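Long-range contact in nitrite oxidoreductase subunit A (Kuenenia stuttgartiensis, PDB 7B04), which is a NarG-like molybdopterin oxidoreductase subunit that binds an iron-sulfur cluster, a molybdenum atom and two MD1 groups: residues Val233-Ala247 with Gly580-Pro592. Numbering follows the deposited sequence.
Sequences VIGKYGMYRFNNCLA and GFYGWVAEDVFKP. With MD1 (phosphoric acid 4-(2-amino-4-oxo-3,4,5,6,-tetrahydro-pteridin-6-yl)-2-hydroxy-3,4-dimercapto-but-3-en-yl ester guanylate ester), chain C.
Arg241 reaches out from helix 238-254 with CG anti to the backbone N (chi1 -171°) and the chain extended to NE, while Trp584 likewise turns its CG anti to its own N, and the two side chains cross at about a right angle. CD of Arg241 therefore rests over one face of the indole, 3.8 Å from the centroid of the six-membered ring, and the guanidinium lies nearly parallel to the ring plane, 17° from it. Ile234 CD1 sits over the opposite face, a second CH-pi contact, so the broad, flat tryptophan is clamped between an aliphatic branch and an arginine stem. Arginine suits the place because its apolar stem packs on the ring while its tip reaches polar atoms. NH1 donates to Trp584 O at 2.8 Å, with that oxygen close to the guanidinium plane; NH2 forms a salt bridge with Glu587 OE1 at 3.3 Å, the hydrogen bond within it being weak, and NE is held by Asn757 O.

Phe581 brings its edge to the face of Tyr237, CZ lying over the centre of that ring in a T-shaped pair with planes at 76°. Gly238, with no side chain, lets its backbone lie at the edge of the indole. Farther along, Val589 CG2 packs against the amide of Asn244, whose OD1 accepts from Arg608 N, and Ala247 is small enough for the edge of Phe590 to approach, its CB 4.0 Å from Phe590 CE2.

Lys236, whose CB leads away from the 580-592 segment, belongs to an MD1 pocket and pairs with Asp734. The whole is buried packing of the start of helix 238-254 against the short helix 582-585 and the loop that follows it, beside the cofactor site of a molybdopterin oxidoreductase fold.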
loop_
_atom_site.group_PDB
_atom_site.type_symbol
_atom_site.label_atom_id
_atom_site.label_comp_id
_atom_site.label_asym_id
_atom_site.label_seq_id
_atom_site.Cartn_x
_atom_site.Cartn_y
_atom_site.Cartn_z
ATOM N N VAL B 233 21.744 10.845 0.520
ATOM C CA VAL B 233 22.602 11.465 1.526
ATOM C C VAL B 233 23.110 12.816 1.042
ATOM O O VAL B 233 23.123 13.796 1.796
ATOM C CB VAL B 233 23.761 10.522 1.896
ATOM C CG1 VAL B 233 24.682 11.187 2.904
ATOM C CG2 VAL B 233 23.223 9.211 2.445
ATOM N N ILE B 234 23.531 12.888 -0.218
ATOM C CA ILE B 234 24.068 14.133 -0.751
ATOM C C ILE B 234 22.966 15.175 -0.881
ATOM O O ILE B 234 23.128 16.332 -0.474
ATOM C CB ILE B 234 24.769 13.873 -2.095
ATOM C CG1 ILE B 234 25.744 12.707 -1.955
ATOM C CG2 ILE B 234 25.513 15.108 -2.551
ATOM C CD1 ILE B 234 26.866 12.967 -0.974
ATOM N N GLY B 235 21.824 14.781 -1.437
ATOM C CA GLY B 235 20.760 15.727 -1.700
ATOM C C GLY B 235 19.962 16.137 -0.479
ATOM O O GLY B 235 19.537 17.291 -0.374
ATOM N N LYS B 236 19.752 15.215 0.461
ATOM C CA LYS B 236 18.897 15.496 1.610
ATOM C C LYS B 236 19.677 15.740 2.900
ATOM O O LYS B 236 19.433 16.750 3.572
ATOM C CB LYS B 236 17.867 14.381 1.789
ATOM C CG LYS B 236 16.904 14.259 0.591
ATOM C CD LYS B 236 17.171 13.015 -0.250
ATOM C CE LYS B 236 16.384 13.022 -1.568
ATOM N NZ LYS B 236 16.621 14.224 -2.407
ATOM N N TYR B 237 20.604 14.849 3.281
ATOM C CA TYR B 237 21.438 15.187 4.436
ATOM C C TYR B 237 22.354 16.370 4.157
ATOM O O TYR B 237 22.962 16.898 5.094
ATOM C CB TYR B 237 22.311 14.025 4.927
ATOM C CG TYR B 237 21.665 13.123 5.961
ATOM C CD1 TYR B 237 21.537 11.762 5.741
ATOM C CD2 TYR B 237 21.164 13.642 7.151
ATOM C CE1 TYR B 237 20.940 10.934 6.683
ATOM C CE2 TYR B 237 20.562 12.821 8.097
ATOM C CZ TYR B 237 20.453 11.467 7.852
ATOM O OH TYR B 237 19.864 10.632 8.773
ATOM N N GLY B 238 22.468 16.796 2.898
ATOM C CA GLY B 238 23.163 18.032 2.598
ATOM C C GLY B 238 22.590 19.228 3.327
ATOM O O GLY B 238 23.272 20.249 3.458
ATOM N N MET B 239 21.341 19.130 3.794
ATOM C CA MET B 239 20.768 20.194 4.610
ATOM C C MET B 239 21.556 20.385 5.900
ATOM O O MET B 239 21.742 21.517 6.359
ATOM C CB MET B 239 19.307 19.880 4.922
ATOM C CG MET B 239 18.574 20.983 5.663
ATOM S SD MET B 239 18.397 22.466 4.659
ATOM C CE MET B 239 17.167 21.915 3.484
ATOM N N TYR B 240 22.032 19.289 6.498
ATOM C CA TYR B 240 22.883 19.409 7.676
ATOM C C TYR B 240 24.191 20.111 7.342
ATOM O O TYR B 240 24.743 20.834 8.180
ATOM C CB TYR B 240 23.159 18.032 8.281
ATOM C CG TYR B 240 21.961 17.375 8.932
ATOM C CD1 TYR B 240 20.747 18.041 9.041
ATOM C CD2 TYR B 240 22.052 16.092 9.453
ATOM C CE1 TYR B 240 19.653 17.439 9.638
ATOM C CE2 TYR B 240 20.966 15.486 10.055
ATOM C CZ TYR B 240 19.770 16.161 10.142
ATOM O OH TYR B 240 18.690 15.553 10.740
ATOM N N ARG B 241 24.701 19.912 6.126
ATOM C CA ARG B 241 25.872 20.658 5.680
ATOM C C ARG B 241 25.540 22.135 5.513
ATOM O O ARG B 241 26.349 23.004 5.861
ATOM C CB ARG B 241 26.394 20.064 4.371
ATOM C CG ARG B 241 27.736 20.602 3.909
ATOM C CD ARG B 241 28.139 19.951 2.594
ATOM N NE ARG B 241 29.437 20.417 2.116
ATOM C CZ ARG B 241 30.593 19.828 2.400
ATOM N NH1 ARG B 241 30.618 18.745 3.166
ATOM N NH2 ARG B 241 31.726 20.321 1.920
ATOM N N PHE B 242 24.355 22.436 4.976
ATOM C CA PHE B 242 23.924 23.824 4.842
ATOM C C PHE B 242 23.845 24.509 6.201
ATOM O O PHE B 242 24.292 25.652 6.355
ATOM C CB PHE B 242 22.574 23.887 4.129
ATOM C CG PHE B 242 22.080 25.283 3.886
ATOM C CD1 PHE B 242 22.595 26.044 2.850
ATOM C CD2 PHE B 242 21.100 25.836 4.695
ATOM C CE1 PHE B 242 22.141 27.331 2.624
ATOM C CE2 PHE B 242 20.644 27.121 4.476
ATOM C CZ PHE B 242 21.166 27.870 3.439
ATOM N N ASN B 243 23.284 23.794 7.151
ATOM C CA ASN B 243 23.135 24.294 8.527
ATOM C C ASN B 243 24.526 24.585 9.067
ATOM O O ASN B 243 24.717 25.567 9.744
ATOM C CB ASN B 243 22.532 23.186 9.369
ATOM C CG ASN B 243 21.064 23.044 9.110
ATOM O OD1 ASN B 243 20.453 23.963 8.625
ATOM N ND2 ASN B 243 20.497 21.915 9.449
ATOM N N ASN B 244 25.467 23.716 8.766
ATOM C CA ASN B 244 26.846 23.924 9.248
ATOM C C ASN B 244 27.420 25.198 8.638
ATOM O O ASN B 244 28.041 25.945 9.345
ATOM C CB ASN B 244 27.698 22.709 8.918
ATOM C CG ASN B 244 29.015 22.766 9.630
ATOM O OD1 ASN B 244 29.217 23.623 10.460
ATOM N ND2 ASN B 244 29.918 21.887 9.282
ATOM N N CYS B 245 27.159 25.424 7.362
ATOM C CA CYS B 245 27.677 26.560 6.577
ATOM C C CYS B 245 27.186 27.877 7.149
ATOM O O CYS B 245 27.790 28.863 6.915
ATOM C CB CYS B 245 27.126 26.474 5.170
ATOM S SG CYS B 245 28.150 25.509 4.048
ATOM N N LEU B 246 26.032 27.879 7.761
ATOM C CA LEU B 246 25.483 29.117 8.302
ATOM C C LEU B 246 26.359 29.732 9.382
ATOM O O LEU B 246 26.089 30.864 9.801
ATOM C CB LEU B 246 24.079 28.875 8.850
ATOM C CG LEU B 246 23.031 28.583 7.779
ATOM C CD1 LEU B 246 21.720 28.238 8.434
ATOM C CD2 LEU B 246 22.867 29.770 6.844
ATOM N N ALA B 247 27.384 29.016 9.852
ATOM C CA ALA B 247 28.352 29.625 10.755
ATOM C C ALA B 247 29.012 30.842 10.121
ATOM O O ALA B 247 29.344 31.802 10.824
ATOM C CB ALA B 247 29.405 28.597 11.170
ATOM N N GLY B 580 33.640 8.996 8.401
ATOM C CA GLY B 580 32.332 8.453 8.073
ATOM C C GLY B 580 31.346 9.534 7.687
ATOM O O GLY B 580 31.624 10.395 6.844
ATOM N N PHE B 581 30.171 9.485 8.318
ATOM C CA PHE B 581 29.107 10.431 8.005
ATOM C C PHE B 581 29.505 11.862 8.343
ATOM O O PHE B 581 29.005 12.806 7.720
ATOM C CB PHE B 581 27.835 10.026 8.751
ATOM C CG PHE B 581 26.630 10.846 8.401
ATOM C CD1 PHE B 581 25.992 10.680 7.184
ATOM C CD2 PHE B 581 26.123 11.767 9.299
ATOM C CE1 PHE B 581 24.876 11.429 6.864
ATOM C CE2 PHE B 581 25.008 12.518 8.985
ATOM C CZ PHE B 581 24.385 12.349 7.767
ATOM N N TYR B 582 30.401 12.045 9.318
ATOM C CA TYR B 582 30.836 13.389 9.685
ATOM C C TYR B 582 31.567 14.079 8.540
ATOM O O TYR B 582 31.607 15.314 8.487
ATOM C CB TYR B 582 31.738 13.341 10.920
ATOM C CG TYR B 582 31.038 12.916 12.191
ATOM C CD1 TYR B 582 30.106 13.743 12.806
ATOM C CD2 TYR B 582 31.322 11.695 12.785
ATOM C CE1 TYR B 582 29.468 13.358 13.972
ATOM C CE2 TYR B 582 30.692 11.303 13.952
ATOM C CZ TYR B 582 29.765 12.137 14.539
ATOM O OH TYR B 582 29.138 11.745 15.699
ATOM N N GLY B 583 32.166 13.307 7.632
ATOM C CA GLY B 583 32.868 13.911 6.512
ATOM C C GLY B 583 31.969 14.784 5.656
ATOM O O GLY B 583 32.393 15.828 5.157
ATOM N N TRP B 584 30.716 14.363 5.472
ATOM C CA TRP B 584 29.780 15.124 4.652
ATOM C C TRP B 584 29.102 16.243 5.437
ATOM O O TRP B 584 28.970 17.363 4.931
ATOM C CB TRP B 584 28.738 14.178 4.057
ATOM C CG TRP B 584 27.582 14.854 3.390
ATOM C CD1 TRP B 584 26.266 14.760 3.741
ATOM C CD2 TRP B 584 27.631 15.718 2.249
ATOM N NE1 TRP B 584 25.494 15.514 2.892
ATOM C CE2 TRP B 584 26.309 16.112 1.967
ATOM C CE3 TRP B 584 28.664 16.198 1.439
ATOM C CZ2 TRP B 584 25.994 16.965 0.912
ATOM C CZ3 TRP B 584 28.347 17.045 0.394
ATOM C CH2 TRP B 584 27.025 17.418 0.139
ATOM N N VAL B 585 28.670 15.966 6.669
ATOM C CA VAL B 585 27.864 16.923 7.422
ATOM C C VAL B 585 28.660 17.743 8.433
ATOM O O VAL B 585 28.202 18.829 8.825
ATOM C CB VAL B 585 26.697 16.212 8.139
ATOM C CG1 VAL B 585 25.797 15.520 7.131
ATOM C CG2 VAL B 585 27.226 15.227 9.170
ATOM N N ALA B 586 29.828 17.271 8.865
ATOM C CA ALA B 586 30.600 17.949 9.898
ATOM C C ALA B 586 31.990 18.331 9.402
ATOM O O ALA B 586 32.937 18.410 10.186
ATOM C CB ALA B 586 30.698 17.086 11.155
ATOM N N GLU B 587 32.122 18.574 8.101
ATOM C CA GLU B 587 33.370 19.095 7.569
ATOM C C GLU B 587 33.553 20.538 8.023
ATOM O O GLU B 587 32.583 21.289 8.151
ATOM C CB GLU B 587 33.370 19.015 6.042
ATOM C CG GLU B 587 34.740 18.817 5.417
ATOM C CD GLU B 587 34.809 19.348 3.998
ATOM O OE1 GLU B 587 34.406 20.510 3.777
ATOM O OE2 GLU B 587 35.259 18.604 3.101
ATOM N N ASP B 588 34.801 20.920 8.286
ATOM C CA ASP B 588 35.072 22.275 8.750
ATOM C C ASP B 588 34.675 23.277 7.674
ATOM O O ASP B 588 35.245 23.287 6.579
ATOM C CB ASP B 588 36.546 22.429 9.123
ATOM C CG ASP B 588 36.812 23.685 9.938
ATOM O OD1 ASP B 588 35.906 24.539 10.033
ATOM O OD2 ASP B 588 37.920 23.821 10.492
ATOM N N VAL B 589 33.685 24.115 7.993
ATOM C CA VAL B 589 33.177 25.083 7.025
ATOM C C VAL B 589 34.265 26.068 6.631
ATOM O O VAL B 589 34.399 26.434 5.456
ATOM C CB VAL B 589 31.943 25.798 7.599
ATOM C CG1 VAL B 589 31.520 26.930 6.694
ATOM C CG2 VAL B 589 30.817 24.813 7.774
ATOM N N PHE B 590 35.073 26.493 7.595
ATOM C CA PHE B 590 36.120 27.468 7.351
ATOM C C PHE B 590 37.399 26.797 6.874
ATOM O O PHE B 590 38.341 27.491 6.475
ATOM C CB PHE B 590 36.362 28.295 8.616
ATOM C CG PHE B 590 35.249 29.254 8.932
ATOM C CD1 PHE B 590 35.377 30.606 8.659
ATOM C CD2 PHE B 590 34.062 28.797 9.479
ATOM C CE1 PHE B 590 34.349 31.485 8.959
ATOM C CE2 PHE B 590 33.031 29.672 9.779
ATOM C CZ PHE B 590 33.176 31.017 9.516
ATOM N N LYS B 591 37.455 25.463 6.915
ATOM C CA LYS B 591 38.594 24.700 6.398
ATOM C C LYS B 591 38.109 23.534 5.539
ATOM O O LYS B 591 38.278 22.365 5.901
ATOM C CB LYS B 591 39.456 24.193 7.550
ATOM C CG LYS B 591 40.382 25.223 8.173
ATOM C CD LYS B 591 40.714 24.801 9.599
ATOM C CE LYS B 591 42.065 25.303 10.036
ATOM N NZ LYS B 591 42.973 25.438 8.878
ATOM N N PRO B 592 37.443 23.819 4.413
ATOM C CA PRO B 592 36.983 22.742 3.528
ATOM C C PRO B 592 38.089 22.279 2.592
ATOM O O PRO B 592 38.974 23.042 2.191
ATOM C CB PRO B 592 35.853 23.413 2.736
ATOM C CG PRO B 592 36.375 24.787 2.544
ATOM C CD PRO B 592 37.142 25.144 3.819
HETATM P PB MD1 C . 7.600 12.039 6.365
HETATM O O3B MD1 C . 6.694 11.228 5.257
HETATM O O1B MD1 C . 7.088 13.456 6.440
HETATM O O2B MD1 C . 9.039 12.055 5.908
HETATM O O3A MD1 C . 7.536 11.353 7.867
HETATM C C10 MD1 C . 7.163 10.018 8.056
HETATM C C11 MD1 C . 6.318 9.904 9.359
HETATM O O11 MD1 C . 4.758 9.927 8.976
HETATM C C12 MD1 C . 6.660 8.823 10.062
HETATM S S12 MD1 C . 7.856 7.656 9.348
HETATM C C13 MD1 C . 6.137 8.448 11.480
HETATM S S13 MD1 C . 6.822 6.893 12.124
HETATM C C14 MD1 C . 5.184 9.142 12.335
HETATM N N15 MD1 C . 3.869 8.228 12.317
HETATM C C16 MD1 C . 2.683 8.835 12.781
HETATM C C15 MD1 C . 1.497 7.979 13.050
HETATM O O14 MD1 C . 1.570 6.808 12.885
HETATM N N17 MD1 C . 0.229 8.590 13.528
HETATM C C17 MD1 C . 0.135 10.117 13.736
HETATM N N16 MD1 C . -1.102 10.710 14.206
HETATM N N18 MD1 C . 1.331 10.997 13.469
HETATM C C20 MD1 C . 2.570 10.427 13.009
HETATM N N8 MD1 C . 3.649 11.292 12.768
HETATM C C7 MD1 C . 4.971 10.623 12.167
HETATM P PA MD1 C . 6.707 11.579 3.644
HETATM O O1A MD1 C . 6.360 10.353 2.836
HETATM O O2A MD1 C . 5.679 12.646 3.407
HETATM O "O5'" MD1 C . 8.132 12.207 3.113
HETATM C "C5'" MD1 C . 8.279 12.304 1.723
HETATM C "C4'" MD1 C . 7.950 13.756 1.230
HETATM O "O4'" MD1 C . 9.103 14.269 0.320
HETATM C "C1'" MD1 C . 8.565 14.139 -1.137
HETATM N N9 MD1 C . 9.554 13.456 -2.016
HETATM C C4 MD1 C . 10.695 14.069 -2.286
HETATM N N3 MD1 C . 11.225 15.388 -1.854
HETATM C C2 MD1 C . 12.540 15.817 -2.311
HETATM N N2 MD1 C . 13.049 17.102 -1.886
HETATM N N1 MD1 C . 13.333 14.981 -3.174
HETATM C C6 MD1 C . 12.817 13.714 -3.584
HETATM O O6 MD1 C . 13.465 13.021 -4.293
HETATM C C5 MD1 C . 11.431 13.264 -3.102
HETATM N N7 MD1 C . 10.721 12.162 -3.322
HETATM C C8 MD1 C . 9.552 12.271 -2.653
HETATM C "C2'" MD1 C . 7.485 13.469 -1.053
HETATM O "O2'" MD1 C . 6.524 13.936 -2.046
HETATM C "C3'" MD1 C . 6.917 13.753 0.478
HETATM O "O3'" MD1 C . 6.253 15.051 0.508
#